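Local coordinates for protein AT-less polyketide synthase (Streptomyces platensis subsp. rosaceus, PDB 4TKT) that probably catalyses a carbon–carbon bond-forming chain-extension step in isomigrastatin biosynthesis, as a ketosynthase domain of an AT-less type I polyketide synthase, at residues V12-R17 against A369-L374; L99-T104 against V253-L258; I131-G136 against N167-F172. All blocks are in the same frame, centred on the assembly; numbering follows the deposited sequence.

Contact 1: residues V12-R17 against A369-L374; sequences VGMAGR and AGLAKL
Met-14, Leu-371 and Ala-372 make an apolar contact between strand 9-17 and helix 366-380. Met-14 is a selenomethionine in the deposited structure. Its side chain leaves the strand toward the helix and runs out almost straight. CG is anti to the backbone N (chi1 -167°), and the chain stays extended through SE, so the terminal methyl does most of the touching. That methyl arrives end-on at the helix. CE of Met-14 lies 3.5 Å from the backbone N of Ala-372 and 3.7 Å from its CB. On another side of the methyl stands Leu-371, whose CG is 4.0 Å from Met-14 CE. Leu-371 CD2 is 4.1 Å from Met-14 CE. The selenium itself is further back, with Met-14 SE 4.1 Å from Ala-372 CA. The methyl of Met-14 thus lies over the backbone N and CA of Ala-372, beside the CB of that residue.

The arrangement belongs to the five-layered alpha-beta-alpha-beta-alpha fold of the thiolase superfamily. Here a strand inside the mixed sheet of the N-terminal half packs against a buried helix from the C-terminal half. Helix 366-380 probably lies in the central helical layer of that fold. Two neighbours join the same apolar cluster: Leu-24 of helix 24-32 touches both Met-14 and Ala-372, and Val-256 of the neighbouring strand 252-260 touches both Met-14 and Leu-371.

Polar interactions lie around this cluster. The backbone N of Met-14 is hydrogen-bonded to OD2 of Asp-108, on helix 93-109. Lys-373 points away from strand 9-17, and its NZ forms a salt bridge with OE1 of Glu-319.

Contact 2: residues L99-T104 against V253-L258; sequences LQCAHT and VGAVLL
Cys-101 and Gly-254 bring the two backbones together, with their CA atoms 6.4 Å apart. The axes of helix 99-104 and strand 253-258 approach to 7.9 Å. They run in broadly the same direction, with an angle of 35° between them. Gly-254 offers its backbone to the helix, and the contact rests on one helix residue set over three strand residues.

Cys-101 is that residue. Its SG is anti to the backbone N (chi1 179°), which carries the sulfur out to the strand. SG sits almost squarely above the flat face of the peptide joining Gly-254 to Ala-255. It is 3.5 Å from Gly-254 C and 3.6 Å from Ala-255 N. The methyl of Ala-255 borders the sulfur, with CB 3.7 Å from Cys-101 SG. Val-253, just before Gly-254, meets the cysteine nearer its root: Val-253 CG1 is 3.7 Å from Cys-101 CB. The sulfur makes van der Waals contact with the peptide face, with apolar packing on Val-253 and Ala-255 beside it. All four residues are buried.

The carbonyl of Cys-101 has hydroxyl donors within its own helix. Thr-104 OG1 donates to Cys-101 O at 2.7 Å. This donor stands above the carbonyl plane, and the angle at the oxygen is 107°. Thr-105 OG1 is hydrogen-bonded to the same oxygen.

Helix 93-109 covers the sheet face opposite helix 366-380, as in the layered thiolase fold. It extends the contact both ways: Leu-97 and Phe-98 touch Val-253, while Thr-105 touches Ala-255. Strand 252-260 itself is held between two antiparallel neighbours. Gly-254 bonds through its backbone to Gly-212 of strand 208-214, and Ala-255 bonds to Ala-15 of strand 9-17.

Contact 3: residues I131-G136 against N167-F172; sequences IGVFAG and NRVSYF
Val-133 meets Val-169 and Ser-170 with no flat side chain between them. The rings of both segments turn elsewhere. Phe-134 lies across the strand from this contact, among alanines and Leu-195 of helix 188-202. Its CE1 comes back to Gly-132, with Phe-134 CE1 4.2 Å from Gly-132 CA. Phe-172 packs edge-to-face with Phe-81.

The contact itself is made by branched and small side chains. Val-133 points toward the helix and offers both methyls. Its CG2 is 4.0 Å from Val-169 CG1, and its CG1 is 4.1 Å from the same methyl. The two valines meet at a slant. Phe-98 of helix 93-109 also touches Val-169.

Ser-170 brings a polar atom to Val-133 beside Val-169. OG is anti to the carbonyl carbon (chi1 -61°), which sets it next to the strand valine. The approach is close, with Ser-170 OG 3.2 Å from Val-133 CG2. This hydroxyl is hydrogen-bonded to Ser-179 OG and to Ala-166 O. A water lies within hydrogen-bonding distance of both Ser-170 OG (2.8 Å) and Ile-131 O (2.9 Å), though it may share its protons with other acceptors. The buried hydroxyl thus has polar partners although it packs against a methyl.

Strand 129-136 leads through helices 142-151 and 163-173 into strand 179-182, its parallel neighbour in the sheet. Helix 163-173 packing on the first strand is part of this beta-alpha-beta crossover in the N-terminal half of the ketosynthase fold.

How the contacts relate
From the N terminus the chain enters strand 9-17, the first half of contact 1. It then passes 99-104, which opens contact 2, and 131-136, which opens contact 3. Contact 3 closes first, at 167-172. Contact 2 closes at 253-258, and contact 1 at 369-374. The loops are therefore nested, and none cross. All three contacts reach one mixed sheet. Contacts 1 and 2 join through neighbouring strands, where Arg-17 N lies 2.8 Å from Val-253 O. Contacts 2 and 3 join through helices: Ala-102 CB is 3.7 Å from Val-169 CG1. Contacts 1 and 3 do not touch, and their centres are about 18 Å apart.

Contact 1: residues V12-R17 against A369-L374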
ATOM      1  N   VAL A  12       8.046  -0.893   8.132  1.00 36.80           N
ATOM      2  CA  VAL A  12       8.557  -2.257   8.191  1.00 38.20           C
ATOM      3  C   VAL A  12       7.843  -3.217   7.241  1.00 37.34           C
ATOM      4  O   VAL A  12       8.175  -4.399   7.182  1.00 43.75           O
ATOM      5  CB  VAL A  12       8.460  -2.821   9.619  1.00 39.00           C
ATOM      6  CG1 VAL A  12       9.216  -1.932  10.583  1.00 40.18           C
ATOM      7  CG2 VAL A  12       7.008  -2.953  10.037  1.00 37.25           C
ATOM      8  N   GLY A  13       6.868  -2.706   6.499  1.00 35.49           N
ATOM      9  CA  GLY A  13       6.132  -3.521   5.550  1.00 34.75           C
ATOM     10  C   GLY A  13       5.189  -2.678   4.718  1.00 34.53           C
ATOM     11  O   GLY A  13       4.701  -1.644   5.176  1.00 34.45           O
HETATM   12  N   MSE A  14       4.926  -3.110   3.491  1.00 32.70           N
HETATM   13  CA  MSE A  14       4.047  -2.348   2.617  1.00 34.34           C
HETATM   14  C   MSE A  14       3.326  -3.221   1.604  1.00 36.49           C
HETATM   15  O   MSE A  14       3.882  -4.193   1.095  1.00 40.51           O
HETATM   16  CB  MSE A  14       4.839  -1.263   1.888  1.00 31.51           C
HETATM   17  CG  MSE A  14       3.966  -0.223   1.211  1.00 44.61           C
HETATM   18 SE   MSE A  14       4.976   1.296   0.518  1.00 71.72          SE
HETATM   19  CE  MSE A  14       3.509   2.580   0.432  1.00 84.85           C
ATOM     20  N   ALA A  15       2.081  -2.863   1.317  1.00 29.44           N
ATOM     21  CA  ALA A  15       1.321  -3.511   0.260  1.00 29.22           C
ATOM     22  C   ALA A  15       0.604  -2.459  -0.568  1.00 28.05           C
ATOM     23  O   ALA A  15       0.220  -1.408  -0.052  1.00 30.63           O
ATOM     24  CB  ALA A  15       0.335  -4.499   0.837  1.00 28.97           C
ATOM     25  N   GLY A  16       0.430  -2.741  -1.853  1.00 28.35           N
ATOM     26  CA  GLY A  16      -0.192  -1.791  -2.754  1.00 30.72           C
ATOM     27  C   GLY A  16      -0.876  -2.457  -3.928  1.00 34.41           C
ATOM     28  O   GLY A  16      -0.344  -3.393  -4.522  1.00 39.94           O
ATOM     29  N   ARG A  17      -2.067  -1.969  -4.255  1.00 26.79           N
ATOM     30  CA  ARG A  17      -2.826  -2.467  -5.393  1.00 33.20           C
ATOM     31  C   ARG A  17      -3.363  -1.280  -6.184  1.00 35.28           C
ATOM     32  O   ARG A  17      -4.329  -0.634  -5.781  1.00 32.32           O
ATOM     33  CB  ARG A  17      -3.961  -3.377  -4.928  1.00 26.87           C
ATOM     34  CG  ARG A  17      -4.743  -4.033  -6.049  1.00 27.52           C
ATOM     35  CD  ARG A  17      -5.771  -5.000  -5.485  1.00 27.53           C
ATOM     36  NE  ARG A  17      -6.669  -5.515  -6.512  1.00 28.19           N
ATOM     37  CZ  ARG A  17      -7.657  -6.370  -6.273  1.00 35.82           C
ATOM     38  NH1 ARG A  17      -7.870  -6.807  -5.040  1.00 37.68           N
ATOM     39  NH2 ARG A  17      -8.431  -6.789  -7.266  1.00 38.25           N
ATOM     40  N   ALA A 369      -0.426   5.717  -2.498  1.00 27.45           N
ATOM     41  CA  ALA A 369       0.173   5.396  -3.786  1.00 34.70           C
ATOM     42  C   ALA A 369       1.381   6.291  -4.027  1.00 38.05           C
ATOM     43  O   ALA A 369       2.383   5.861  -4.598  1.00 38.33           O
ATOM     44  CB  ALA A 369      -0.839   5.555  -4.903  1.00 35.13           C
ATOM     45  N   GLY A 370       1.271   7.540  -3.584  1.00 36.77           N
ATOM     46  CA  GLY A 370       2.355   8.495  -3.691  1.00 30.77           C
ATOM     47  C   GLY A 370       3.527   8.101  -2.813  1.00 31.76           C
ATOM     48  O   GLY A 370       4.682   8.231  -3.212  1.00 33.27           O
ATOM     49  N   LEU A 371       3.226   7.617  -1.614  1.00 35.14           N
ATOM     50  CA  LEU A 371       4.259   7.141  -0.703  1.00 32.72           C
ATOM     51  C   LEU A 371       4.986   5.946  -1.303  1.00 35.26           C
ATOM     52  O   LEU A 371       6.200   5.814  -1.166  1.00 41.03           O
ATOM     53  CB  LEU A 371       3.658   6.767   0.650  1.00 30.84           C
ATOM     54  CG  LEU A 371       4.645   6.190   1.663  1.00 31.80           C
ATOM     55  CD1 LEU A 371       5.777   7.169   1.913  1.00 33.13           C
ATOM     56  CD2 LEU A 371       3.941   5.840   2.960  1.00 30.68           C
ATOM     57  N   ALA A 372       4.229   5.084  -1.974  1.00 35.37           N
ATOM     58  CA  ALA A 372       4.795   3.911  -2.628  1.00 35.17           C
ATOM     59  C   ALA A 372       5.810   4.309  -3.692  1.00 37.46           C
ATOM     60  O   ALA A 372       6.921   3.783  -3.725  1.00 40.14           O
ATOM     61  CB  ALA A 372       3.692   3.066  -3.239  1.00 40.26           C
ATOM     62  N   LYS A 373       5.425   5.244  -4.555  1.00 36.71           N
ATOM     63  CA  LYS A 373       6.309   5.721  -5.611  1.00 36.47           C
ATOM     64  C   LYS A 373       7.594   6.302  -5.036  1.00 38.84           C
ATOM     65  O   LYS A 373       8.682   6.069  -5.563  1.00 41.19           O
ATOM     66  CB  LYS A 373       5.607   6.772  -6.473  1.00 35.70           C
ATOM     67  CG  LYS A 373       6.510   7.393  -7.529  1.00 40.63           C
ATOM     68  CD  LYS A 373       5.791   8.467  -8.322  1.00 41.84           C
ATOM     69  CE  LYS A 373       6.772   9.292  -9.142  1.00 45.27           C
ATOM     70  NZ  LYS A 373       6.116  10.444  -9.817  1.00 44.77           N
ATOM     71  N   LEU A 374       7.461   7.051  -3.948  1.00 37.04           N
ATOM     72  CA  LEU A 374       8.607   7.700  -3.326  1.00 38.35           C
ATOM     73  C   LEU A 374       9.554   6.675  -2.710  1.00 39.48           C
ATOM     74  O   LEU A 374      10.761   6.738  -2.926  1.00 48.43           O
ATOM     75  CB  LEU A 374       8.144   8.704  -2.268  1.00 37.40           C
ATOM     76  CG  LEU A 374       9.221   9.593  -1.641  1.00 43.25           C
ATOM     77  CD1 LEU A 374      10.153  10.155  -2.703  1.00 43.89           C
ATOM     78  CD2 LEU A 374       8.568  10.723  -0.864  1.00 42.12           C
TER

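Contact 2: residues L99-T104 against V253-L258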
ATOM      1  N   LEU A  99      -9.010  -5.415   3.779  1.00 21.51           N
ATOM      2  CA  LEU A  99      -8.716  -6.623   4.542  1.00 22.09           C
ATOM      3  C   LEU A  99      -7.559  -7.385   3.907  1.00 28.69           C
ATOM      4  O   LEU A  99      -6.600  -7.750   4.584  1.00 38.95           O
ATOM      5  CB  LEU A  99      -9.949  -7.524   4.636  1.00 22.14           C
ATOM      6  CG  LEU A  99     -10.813  -7.387   5.889  1.00 34.43           C
ATOM      7  CD1 LEU A  99     -12.054  -8.257   5.779  1.00 37.12           C
ATOM      8  CD2 LEU A  99     -10.010  -7.753   7.127  1.00 32.03           C
ATOM      9  N   GLN A 100      -7.656  -7.612   2.601  1.00 23.08           N
ATOM     10  CA  GLN A 100      -6.629  -8.347   1.870  1.00 27.39           C
ATOM     11  C   GLN A 100      -5.319  -7.565   1.828  1.00 24.23           C
ATOM     12  O   GLN A 100      -4.236  -8.141   1.913  1.00 31.94           O
ATOM     13  CB  GLN A 100      -7.116  -8.669   0.455  1.00 31.50           C
ATOM     14  CG  GLN A 100      -8.289  -9.644   0.435  1.00 42.31           C
ATOM     15  CD  GLN A 100      -8.718 -10.039  -0.965  1.00 39.35           C
ATOM     16  OE1 GLN A 100      -8.405  -9.358  -1.941  1.00 36.10           O
ATOM     17  NE2 GLN A 100      -9.441 -11.150  -1.069  1.00 25.13           N
ATOM     18  N   CYS A 101      -5.433  -6.249   1.706  1.00 23.57           N
ATOM     19  CA  CYS A 101      -4.280  -5.363   1.755  1.00 23.80           C
ATOM     20  C   CYS A 101      -3.572  -5.437   3.107  1.00 24.04           C
ATOM     21  O   CYS A 101      -2.344  -5.467   3.175  1.00 30.96           O
ATOM     22  CB  CYS A 101      -4.710  -3.928   1.470  1.00 23.05           C
ATOM     23  SG  CYS A 101      -3.375  -2.724   1.527  1.00 41.67           S
ATOM     24  N   ALA A 102      -4.356  -5.458   4.180  1.00 29.28           N
ATOM     25  CA  ALA A 102      -3.814  -5.540   5.532  1.00 23.82           C
ATOM     26  C   ALA A 102      -2.989  -6.806   5.729  1.00 24.89           C
ATOM     27  O   ALA A 102      -1.889  -6.760   6.280  1.00 29.51           O
ATOM     28  CB  ALA A 102      -4.935  -5.484   6.552  1.00 23.24           C
ATOM     29  N   HIS A 103      -3.523  -7.934   5.279  1.00 25.13           N
ATOM     30  CA  HIS A 103      -2.829  -9.204   5.428  1.00 28.36           C
ATOM     31  C   HIS A 103      -1.533  -9.222   4.630  1.00 33.05           C
ATOM     32  O   HIS A 103      -0.487  -9.618   5.145  1.00 36.55           O
ATOM     33  CB  HIS A 103      -3.716 -10.369   4.996  1.00 29.57           C
ATOM     34  CG  HIS A 103      -3.081 -11.709   5.195  1.00 33.76           C
ATOM     35  ND1 HIS A 103      -2.903 -12.269   6.442  1.00 33.38           N
ATOM     36  CD2 HIS A 103      -2.563 -12.590   4.308  1.00 36.09           C
ATOM     37  CE1 HIS A 103      -2.311 -13.443   6.314  1.00 35.91           C
ATOM     38  NE2 HIS A 103      -2.093 -13.661   5.030  1.00 38.52           N
ATOM     39  N   THR A 104      -1.608  -8.788   3.375  1.00 27.00           N
ATOM     40  CA  THR A 104      -0.432  -8.757   2.511  1.00 32.77           C
ATOM     41  C   THR A 104       0.669  -7.883   3.106  1.00 29.71           C
ATOM     42  O   THR A 104       1.852  -8.165   2.924  1.00 31.20           O
ATOM     43  CB  THR A 104      -0.776  -8.248   1.098  1.00 32.49           C
ATOM     44  OG1 THR A 104      -1.483  -7.010   1.200  1.00 61.87           O
ATOM     45  CG2 THR A 104      -1.652  -9.246   0.370  1.00 30.47           C
ATOM     46  N   VAL A 253      -5.744   0.620  -3.430  1.00 25.02           N
ATOM     47  CA  VAL A 253      -5.708   0.195  -2.036  1.00 22.73           C
ATOM     48  C   VAL A 253      -4.258   0.022  -1.609  1.00 23.58           C
ATOM     49  O   VAL A 253      -3.494  -0.664  -2.283  1.00 26.37           O
ATOM     50  CB  VAL A 253      -6.456  -1.134  -1.801  1.00 25.08           C
ATOM     51  CG1 VAL A 253      -6.635  -1.376  -0.312  1.00 22.07           C
ATOM     52  CG2 VAL A 253      -7.804  -1.136  -2.502  1.00 33.34           C
ATOM     53  N   GLY A 254      -3.875   0.636  -0.498  1.00 20.50           N
ATOM     54  CA  GLY A 254      -2.511   0.524  -0.021  1.00 23.79           C
ATOM     55  C   GLY A 254      -2.412   0.672   1.481  1.00 28.10           C
ATOM     56  O   GLY A 254      -3.310   1.226   2.117  1.00 27.49           O
ATOM     57  N   ALA A 255      -1.318   0.174   2.049  1.00 26.26           N
ATOM     58  CA  ALA A 255      -1.086   0.285   3.485  1.00 28.04           C
ATOM     59  C   ALA A 255       0.389   0.132   3.840  1.00 25.12           C
ATOM     60  O   ALA A 255       1.162  -0.470   3.095  1.00 30.79           O
ATOM     61  CB  ALA A 255      -1.910  -0.747   4.234  1.00 21.24           C
ATOM     62  N   VAL A 256       0.769   0.695   4.981  1.00 24.12           N
ATOM     63  CA  VAL A 256       2.105   0.503   5.527  1.00 23.82           C
ATOM     64  C   VAL A 256       2.010   0.070   6.983  1.00 28.47           C
ATOM     65  O   VAL A 256       1.083   0.456   7.695  1.00 29.42           O
ATOM     66  CB  VAL A 256       2.959   1.783   5.433  1.00 27.01           C
ATOM     67  CG1 VAL A 256       3.439   2.002   4.015  1.00 24.77           C
ATOM     68  CG2 VAL A 256       2.175   2.985   5.930  1.00 24.08           C
ATOM     69  N   LEU A 257       2.964  -0.747   7.416  1.00 24.69           N
ATOM     70  CA  LEU A 257       3.082  -1.095   8.823  1.00 29.76           C
ATOM     71  C   LEU A 257       4.117  -0.178   9.462  1.00 31.91           C
ATOM     72  O   LEU A 257       5.281  -0.175   9.063  1.00 29.47           O
ATOM     73  CB  LEU A 257       3.472  -2.565   8.998  1.00 25.45           C
ATOM     74  CG  LEU A 257       3.288  -3.148  10.402  1.00 28.84           C
ATOM     75  CD1 LEU A 257       1.849  -2.993  10.866  1.00 24.73           C
ATOM     76  CD2 LEU A 257       3.698  -4.610  10.443  1.00 26.19           C
ATOM     77  N   LEU A 258       3.684   0.609  10.443  1.00 33.13           N
ATOM     78  CA  LEU A 258       4.548   1.618  11.046  1.00 30.07           C
ATOM     79  C   LEU A 258       5.013   1.224  12.443  1.00 31.51           C
ATOM     80  O   LEU A 258       4.300   0.544  13.182  1.00 32.14           O
ATOM     81  CB  LEU A 258       3.829   2.965  11.099  1.00 26.58           C
ATOM     82  CG  LEU A 258       3.383   3.514   9.746  1.00 29.49           C
ATOM     83  CD1 LEU A 258       2.776   4.895   9.912  1.00 30.47           C
ATOM     84  CD2 LEU A 258       4.555   3.546   8.781  1.00 26.45           C
TER

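Contact 3: residues I131-G136 against N167-F172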
ATOM      1  N   ILE A 131      -1.654  -3.314  18.256  1.00 29.65           N
ATOM      2  CA  ILE A 131      -1.702  -2.909  16.855  1.00 27.66           C
ATOM      3  C   ILE A 131      -2.792  -1.872  16.606  1.00 34.36           C
ATOM      4  O   ILE A 131      -3.957  -2.100  16.927  1.00 35.85           O
ATOM      5  CB  ILE A 131      -1.967  -4.113  15.928  1.00 27.16           C
ATOM      6  CG1 ILE A 131      -1.005  -5.261  16.230  1.00 35.05           C
ATOM      7  CG2 ILE A 131      -1.878  -3.696  14.470  1.00 26.69           C
ATOM      8  CD1 ILE A 131      -1.291  -6.502  15.424  1.00 27.52           C
ATOM      9  N   GLY A 132      -2.413  -0.738  16.024  1.00 31.79           N
ATOM     10  CA  GLY A 132      -3.380   0.285  15.664  1.00 26.77           C
ATOM     11  C   GLY A 132      -3.705   0.260  14.183  1.00 26.09           C
ATOM     12  O   GLY A 132      -2.861  -0.088  13.361  1.00 26.17           O
ATOM     13  N   VAL A 133      -4.935   0.624  13.835  1.00 25.56           N
ATOM     14  CA  VAL A 133      -5.356   0.626  12.438  1.00 25.00           C
ATOM     15  C   VAL A 133      -5.941   1.981  12.053  1.00 24.97           C
ATOM     16  O   VAL A 133      -6.949   2.415  12.607  1.00 24.93           O
ATOM     17  CB  VAL A 133      -6.391  -0.482  12.154  1.00 24.45           C
ATOM     18  CG1 VAL A 133      -6.725  -0.527  10.674  1.00 24.02           C
ATOM     19  CG2 VAL A 133      -5.858  -1.832  12.611  1.00 29.45           C
ATOM     20  N   PHE A 134      -5.292   2.643  11.104  1.00 25.67           N
ATOM     21  CA  PHE A 134      -5.693   3.975  10.675  1.00 25.34           C
ATOM     22  C   PHE A 134      -5.934   3.981   9.179  1.00 25.01           C
ATOM     23  O   PHE A 134      -4.993   3.916   8.389  1.00 32.91           O
ATOM     24  CB  PHE A 134      -4.627   5.004  11.048  1.00 26.27           C
ATOM     25  CG  PHE A 134      -4.357   5.083  12.519  1.00 33.42           C
ATOM     26  CD1 PHE A 134      -3.472   4.207  13.122  1.00 27.01           C
ATOM     27  CD2 PHE A 134      -4.996   6.028  13.304  1.00 32.13           C
ATOM     28  CE1 PHE A 134      -3.228   4.272  14.476  1.00 35.51           C
ATOM     29  CE2 PHE A 134      -4.755   6.098  14.659  1.00 27.74           C
ATOM     30  CZ  PHE A 134      -3.870   5.219  15.246  1.00 36.37           C
ATOM     31  N   ALA A 135      -7.202   4.056   8.793  1.00 24.52           N
ATOM     32  CA  ALA A 135      -7.574   3.967   7.391  1.00 24.25           C
ATOM     33  C   ALA A 135      -8.127   5.287   6.874  1.00 29.13           C
ATOM     34  O   ALA A 135      -8.823   6.001   7.589  1.00 27.59           O
ATOM     35  CB  ALA A 135      -8.590   2.856   7.192  1.00 23.64           C
ATOM     36  N   GLY A 136      -7.809   5.607   5.626  1.00 24.71           N
ATOM     37  CA  GLY A 136      -8.355   6.785   4.983  1.00 25.04           C
ATOM     38  C   GLY A 136      -9.284   6.405   3.848  1.00 30.57           C
ATOM     39  O   GLY A 136      -8.918   5.616   2.976  1.00 32.51           O
ATOM     40  N   ASN A 167     -12.268  -1.068  11.290  1.00 19.27           N
ATOM     41  CA  ASN A 167     -12.755  -1.941  12.350  1.00 19.55           C
ATOM     42  C   ASN A 167     -12.680  -3.427  12.007  1.00 21.74           C
ATOM     43  O   ASN A 167     -12.398  -4.248  12.878  1.00 30.99           O
ATOM     44  CB  ASN A 167     -14.192  -1.569  12.716  1.00 19.99           C
ATOM     45  CG  ASN A 167     -14.262  -0.364  13.635  1.00 23.24           C
ATOM     46  OD1 ASN A 167     -13.237   0.200  14.014  1.00 26.86           O
ATOM     47  ND2 ASN A 167     -15.474   0.040  13.996  1.00 20.15           N
ATOM     48  N   ARG A 168     -12.926  -3.775  10.748  1.00 22.60           N
ATOM     49  CA  ARG A 168     -12.877  -5.176  10.341  1.00 22.69           C
ATOM     50  C   ARG A 168     -11.452  -5.705  10.330  1.00 21.99           C
ATOM     51  O   ARG A 168     -11.224  -6.878  10.622  1.00 29.94           O
ATOM     52  CB  ARG A 168     -13.515  -5.372   8.966  1.00 19.62           C
ATOM     53  CG  ARG A 168     -15.013  -5.185   8.983  1.00 36.89           C
ATOM     54  CD  ARG A 168     -15.679  -5.835   7.794  1.00 42.02           C
ATOM     55  NE  ARG A 168     -17.110  -5.548   7.781  1.00 49.52           N
ATOM     56  CZ  ARG A 168     -18.002  -6.164   8.551  1.00 56.39           C
ATOM     57  NH1 ARG A 168     -17.611  -7.108   9.399  1.00 56.17           N
ATOM     58  NH2 ARG A 168     -19.284  -5.835   8.473  1.00 60.25           N
ATOM     59  N   VAL A 169     -10.499  -4.843   9.993  1.00 22.65           N
ATOM     60  CA  VAL A 169      -9.094  -5.226  10.041  1.00 25.25           C
ATOM     61  C   VAL A 169      -8.683  -5.470  11.489  1.00 25.46           C
ATOM     62  O   VAL A 169      -8.087  -6.498  11.806  1.00 33.23           O
ATOM     63  CB  VAL A 169      -8.182  -4.156   9.409  1.00 19.63           C
ATOM     64  CG1 VAL A 169      -6.729  -4.469   9.677  1.00 20.14           C
ATOM     65  CG2 VAL A 169      -8.431  -4.068   7.915  1.00 19.29           C
ATOM     66  N   SER A 170      -9.021  -4.531  12.368  1.00 22.82           N
ATOM     67  CA  SER A 170      -8.725  -4.670  13.791  1.00 25.25           C
ATOM     68  C   SER A 170      -9.325  -5.950  14.355  1.00 27.45           C
ATOM     69  O   SER A 170      -8.678  -6.670  15.115  1.00 26.13           O
ATOM     70  CB  SER A 170      -9.251  -3.465  14.571  1.00 20.84           C
ATOM     71  OG  SER A 170      -8.644  -2.266  14.124  1.00 23.32           O
ATOM     72  N   TYR A 171     -10.568  -6.223  13.974  1.00 24.21           N
ATOM     73  CA  TYR A 171     -11.256  -7.431  14.404  1.00 20.98           C
ATOM     74  C   TYR A 171     -10.516  -8.674  13.916  1.00 30.10           C
ATOM     75  O   TYR A 171     -10.271  -9.608  14.681  1.00 33.22           O
ATOM     76  CB  TYR A 171     -12.698  -7.432  13.894  1.00 20.66           C
ATOM     77  CG  TYR A 171     -13.490  -8.654  14.296  1.00 24.36           C
ATOM     78  CD1 TYR A 171     -13.983  -8.790  15.588  1.00 22.45           C
ATOM     79  CD2 TYR A 171     -13.747  -9.670  13.387  1.00 24.62           C
ATOM     80  CE1 TYR A 171     -14.707  -9.905  15.963  1.00 29.79           C
ATOM     81  CE2 TYR A 171     -14.473 -10.790  13.752  1.00 26.50           C
ATOM     82  CZ  TYR A 171     -14.950 -10.900  15.042  1.00 32.78           C
ATOM     83  OH  TYR A 171     -15.672 -12.008  15.416  1.00 37.53           O
ATOM     84  N   PHE A 172     -10.146  -8.669  12.640  1.00 26.88           N
ATOM     85  CA  PHE A 172      -9.471  -9.805  12.030  1.00 21.18           C
ATOM     86  C   PHE A 172      -8.089 -10.044  12.628  1.00 26.63           C
ATOM     87  O   PHE A 172      -7.702 -11.186  12.879  1.00 29.96           O
ATOM     88  CB  PHE A 172      -9.352  -9.598  10.520  1.00 24.23           C
ATOM     89  CG  PHE A 172      -8.440 -10.579   9.849  1.00 29.77           C
ATOM     90  CD1 PHE A 172      -8.809 -11.907   9.715  1.00 28.71           C
ATOM     91  CD2 PHE A 172      -7.212 -10.175   9.353  1.00 32.53           C
ATOM     92  CE1 PHE A 172      -7.969 -12.817   9.099  1.00 33.02           C
ATOM     93  CE2 PHE A 172      -6.368 -11.078   8.734  1.00 36.18           C
ATOM     94  CZ  PHE A 172      -6.746 -12.401   8.606  1.00 35.43           C
TER
HETATM   95  O   HOH W   1      -6.700  -1.756  16.087  1.00 27.02           O